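Local structure of lectin (Pleurotus ostreatus, 6T0Q) at residues L189-W200 / W344-A353. The protein binds calcium and N-acetylgalactosamine as a mushroom lectin, and probably recognises galactose-containing glycans. Numbering follows the deposited sequence. Where two conformers were deposited one is given.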
loop_
_atom_site.group_PDB
_atom_site.type_symbol
_atom_site.label_atom_id
_atom_site.label_comp_id
_atom_site.label_asym_id
_atom_site.label_seq_id
_atom_site.Cartn_x
_atom_site.Cartn_y
_atom_site.Cartn_z
ATOM N N LEU A 189 8.580 -28.943 21.394
ATOM C CA LEU A 189 8.064 -27.899 20.529
ATOM C C LEU A 189 9.199 -26.951 20.150
ATOM O O LEU A 189 10.020 -26.605 21.000
ATOM C CB LEU A 189 6.946 -27.140 21.243
ATOM C CG LEU A 189 5.700 -27.961 21.604
ATOM C CD1 LEU A 189 4.740 -27.168 22.498
ATOM C CD2 LEU A 189 4.980 -28.431 20.336
ATOM N N PRO A 190 9.289 -26.533 18.891
ATOM C CA PRO A 190 10.277 -25.517 18.516
ATOM C C PRO A 190 9.858 -24.162 19.054
ATOM O O PRO A 190 8.706 -23.994 19.484
ATOM C CB PRO A 190 10.227 -25.535 16.982
ATOM C CG PRO A 190 8.790 -25.840 16.699
ATOM C CD PRO A 190 8.363 -26.828 17.783
ATOM N N PRO A 191 10.741 -23.164 19.026
ATOM C CA PRO A 191 10.301 -21.798 19.337
ATOM C C PRO A 191 9.255 -21.339 18.331
ATOM O O PRO A 191 9.239 -21.788 17.184
ATOM C CB PRO A 191 11.593 -20.972 19.224
ATOM C CG PRO A 191 12.479 -21.781 18.319
ATOM C CD PRO A 191 12.174 -23.215 18.672
ATOM N N VAL A 192 8.363 -20.439 18.772
ATOM C CA VAL A 192 7.305 -19.964 17.877
ATOM C C VAL A 192 7.904 -19.330 16.624
ATOM O O VAL A 192 7.435 -19.573 15.504
ATOM C CB VAL A 192 6.355 -18.994 18.609
ATOM C CG1 VAL A 192 7.132 -17.817 19.277
ATOM C CG2 VAL A 192 5.312 -18.474 17.643
ATOM N N LEU A 193 8.956 -18.529 16.792
ATOM C CA LEU A 193 9.713 -17.887 15.724
ATOM C C LEU A 193 11.171 -17.832 16.152
ATOM O O LEU A 193 11.462 -17.796 17.354
ATOM C CB LEU A 193 9.226 -16.453 15.437
ATOM C CG LEU A 193 7.849 -16.305 14.785
ATOM C CD1 LEU A 193 7.409 -14.835 14.814
ATOM C CD2 LEU A 193 7.897 -16.828 13.350
ATOM N N PRO A 194 12.105 -17.812 15.203
ATOM C CA PRO A 194 13.515 -17.640 15.578
ATOM C C PRO A 194 13.807 -16.182 15.894
ATOM O O PRO A 194 13.226 -15.271 15.296
ATOM C CB PRO A 194 14.270 -18.094 14.322
ATOM C CG PRO A 194 13.348 -17.683 13.202
ATOM C CD PRO A 194 11.942 -17.981 13.747
ATOM N N LEU A 195 14.697 -15.964 16.863
ATOM C CA LEU A 195 15.370 -14.672 16.975
ATOM C C LEU A 195 16.702 -14.673 16.239
ATOM O O LEU A 195 17.164 -13.616 15.790
ATOM C CB LEU A 195 15.583 -14.299 18.443
ATOM C CG LEU A 195 14.296 -13.924 19.175
ATOM C CD1 LEU A 195 14.607 -13.612 20.623
ATOM C CD2 LEU A 195 13.588 -12.745 18.472
ATOM N N ARG A 196 17.325 -15.842 16.111
ATOM C CA ARG A 196 18.396 -16.017 15.146
ATOM C C ARG A 196 17.937 -15.504 13.787
ATOM O O ARG A 196 16.836 -15.827 13.333
ATOM C CB ARG A 196 18.772 -17.498 15.068
ATOM C CG ARG A 196 19.848 -17.820 14.046
ATOM C CD ARG A 196 20.079 -19.330 13.975
ATOM N NE ARG A 196 20.330 -19.921 15.287
ATOM C CZ ARG A 196 21.530 -20.302 15.715
ATOM N NH1 ARG A 196 22.590 -20.140 14.929
ATOM N NH2 ARG A 196 21.675 -20.834 16.927
ATOM N N GLY A 197 18.763 -14.673 13.155
ATOM C CA GLY A 197 18.368 -13.991 11.937
ATOM C C GLY A 197 17.828 -12.589 12.147
ATOM O O GLY A 197 17.694 -11.840 11.172
ATOM N N SER A 198 17.517 -12.209 13.383
ATOM C CA SER A 198 17.086 -10.856 13.704
ATOM C C SER A 198 18.209 -10.109 14.416
ATOM O O SER A 198 19.229 -10.688 14.801
ATOM C CB SER A 198 15.819 -10.877 14.568
ATOM O OG SER A 198 14.783 -11.575 13.904
ATOM N N ASN A 199 18.018 -8.798 14.576
ATOM C CA ASN A 199 19.029 -7.937 15.181
ATOM C C ASN A 199 18.439 -7.122 16.319
ATOM O O ASN A 199 17.293 -6.670 16.247
ATOM C CB ASN A 199 19.628 -6.938 14.171
ATOM C CG ASN A 199 20.151 -7.606 12.938
ATOM O OD1 ASN A 199 21.273 -8.097 12.920
ATOM N ND2 ASN A 199 19.330 -7.642 11.890
ATOM N N TRP A 200 19.245 -6.906 17.352
ATOM C CA TRP A 200 18.951 -5.832 18.283
ATOM C C TRP A 200 19.193 -4.502 17.581
ATOM O O TRP A 200 20.261 -4.290 16.995
ATOM C CB TRP A 200 19.837 -5.938 19.520
ATOM C CG TRP A 200 19.670 -7.196 20.331
ATOM C CD1 TRP A 200 20.391 -8.352 20.215
ATOM C CD2 TRP A 200 18.748 -7.402 21.407
ATOM N NE1 TRP A 200 19.970 -9.268 21.156
ATOM C CE2 TRP A 200 18.965 -8.706 21.900
ATOM C CE3 TRP A 200 17.767 -6.605 22.006
ATOM C CZ2 TRP A 200 18.234 -9.236 22.965
ATOM C CZ3 TRP A 200 17.041 -7.134 23.068
ATOM C CH2 TRP A 200 17.282 -8.438 23.534
ATOM N N TRP A 344 23.341 -9.524 26.016
ATOM C CA TRP A 344 22.139 -10.337 26.193
ATOM C C TRP A 344 22.382 -11.815 25.904
ATOM O O TRP A 344 21.731 -12.671 26.515
ATOM C CB TRP A 344 21.015 -9.795 25.314
ATOM C CG TRP A 344 20.862 -8.309 25.514
ATOM C CD1 TRP A 344 20.363 -7.680 26.620
ATOM C CD2 TRP A 344 21.253 -7.274 24.604
ATOM N NE1 TRP A 344 20.403 -6.315 26.448
ATOM C CE2 TRP A 344 20.941 -6.037 25.219
ATOM C CE3 TRP A 344 21.829 -7.269 23.328
ATOM C CZ2 TRP A 344 21.185 -4.809 24.598
ATOM C CZ3 TRP A 344 22.061 -6.043 22.705
ATOM C CH2 TRP A 344 21.735 -4.830 23.341
ATOM N N GLY A 345 23.292 -12.142 24.994
ATOM C CA GLY A 345 23.546 -13.553 24.746
ATOM C C GLY A 345 22.440 -14.219 23.934
ATOM O O GLY A 345 21.535 -13.580 23.394
ATOM N N ALA A 346 22.521 -15.547 23.872
ATOM C CA ALA A 346 21.618 -16.339 23.043
ATOM C C ALA A 346 20.556 -17.086 23.840
ATOM O O ALA A 346 19.796 -17.862 23.249
ATOM C CB ALA A 346 22.427 -17.340 22.199
ATOM N N GLY A 347 20.485 -16.889 25.162
ATOM C CA GLY A 347 19.606 -17.667 26.023
ATOM C C GLY A 347 18.160 -17.215 26.147
ATOM O O GLY A 347 17.444 -17.743 27.001
ATOM N N MET A 348 17.699 -16.267 25.333
ATOM C CA MET A 348 16.308 -15.800 25.395
ATOM C C MET A 348 15.309 -16.952 25.520
ATOM O O MET A 348 15.319 -17.895 24.725
ATOM C CB MET A 348 15.976 -14.984 24.140
ATOM C CG MET A 348 14.609 -14.281 24.208
ATOM S SD MET A 348 14.658 -12.807 25.257
ATOM C CE MET A 348 15.725 -11.739 24.261
ATOM N N VAL A 349 14.430 -16.862 26.510
ATOM C CA VAL A 349 13.313 -17.798 26.604
ATOM C C VAL A 349 12.247 -17.387 25.587
ATOM O O VAL A 349 11.669 -16.300 25.680
ATOM C CB VAL A 349 12.734 -17.832 28.023
ATOM C CG1 VAL A 349 11.515 -18.759 28.059
ATOM C CG2 VAL A 349 13.806 -18.281 29.037
ATOM N N ILE A 350 11.981 -18.260 24.621
ATOM C CA ILE A 350 11.024 -17.999 23.545
ATOM C C ILE A 350 9.811 -18.901 23.740
ATOM O O ILE A 350 9.988 -20.100 24.005
ATOM C CB ILE A 350 11.664 -18.247 22.170
ATOM C CG1 ILE A 350 12.880 -17.327 21.967
ATOM C CG2 ILE A 350 10.623 -18.063 21.058
ATOM C CD1 ILE A 350 13.765 -17.706 20.774
ATOM N N PRO A 351 8.580 -18.395 23.600
ATOM C CA PRO A 351 7.404 -19.271 23.708
ATOM C C PRO A 351 7.439 -20.391 22.680
ATOM O O PRO A 351 7.911 -20.218 21.556
ATOM C CB PRO A 351 6.225 -18.321 23.453
ATOM C CG PRO A 351 6.756 -16.953 23.809
ATOM C CD PRO A 351 8.200 -16.991 23.362
ATOM N N SER A 352 6.933 -21.552 23.087
ATOM C CA SER A 352 6.829 -22.694 22.188
ATOM C C SER A 352 5.826 -22.426 21.075
ATOM O O SER A 352 4.800 -21.772 21.282
ATOM C CB SER A 352 6.400 -23.938 22.970
ATOM O OG SER A 352 7.330 -24.217 23.995
ATOM N N ALA A 353 6.117 -22.953 19.892
ATOM C CA ALA A 353 5.195 -22.850 18.765
ATOM C C ALA A 353 3.912 -23.638 19.027
ATOM O O ALA A 353 3.930 -24.655 19.730
ATOM C CB ALA A 353 5.864 -23.354 17.489
ATOM O OXT ALA A 353 2.839 -23.296 18.527
HETATM O O HOH W 1 9.782 -24.570 22.902
HETATM O O HOH W 2 21.861 -11.281 21.998
#
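Pro191 and Ser352 form a single backbone bridge where the two segments cross nearly at a right angle, with the CA atoms of Val192 and Ala353 3.7 Å apart. Two backbone bonds flank it: Ala353 N donates to Pro190 O at 2.8 Å, and Val192 N donates to Pro351 O at 2.8 Å. The C-terminal residue is thus clamped to the chain leading into the second half of the protein, a compact example of a terminus fixed without a full sheet. A water joins Leu189 O to Ser352 OG. Beyond the bridge the backbones diverge, and 189-200 folds through a type II turn from Leu195 to Ser198.

Side chains fill the widening gap. The rotation of Val192 (chi1 54°) lays CG1 3.4 Å from Pro351 O, the oxygen that accepts from Val192 N. Beyond it, 3.9 Å from Val192 CG1, lies Ile350 CG2, which also touches Pro191 CB and Leu193 O. Leu195 crosses Met348 at about a right angle, CD1 meeting CG at 3.6 Å. The thioether chain then bends at chi2 and chi3, carrying Met348 CE to within 3.7 Å of Trp200 CH2. At the far end the indoles of Trp200 and Trp344 stack face to face with an offset, five-membered over six-membered ring, planes 27° apart. A water linking Trp200 NE1 to Gly345 O satisfies the indole N-H, while Trp344 NE1 hydrogen-bonds OD2 of Asp239, a calcium ligand, so the stack abuts that metal site.

Strand 229-239 underlies the middle of the contact through Thr233, Leu235 and Ala237. Ala100 and Phe102 of strand 98-104 meet Pro190, Val192 and Ala353, so the joined segments lie between sheets of both halves of the chain; Trp200 lies in strand 199-202, an edge strand within this chain, paired antiparallel with strand 331-338.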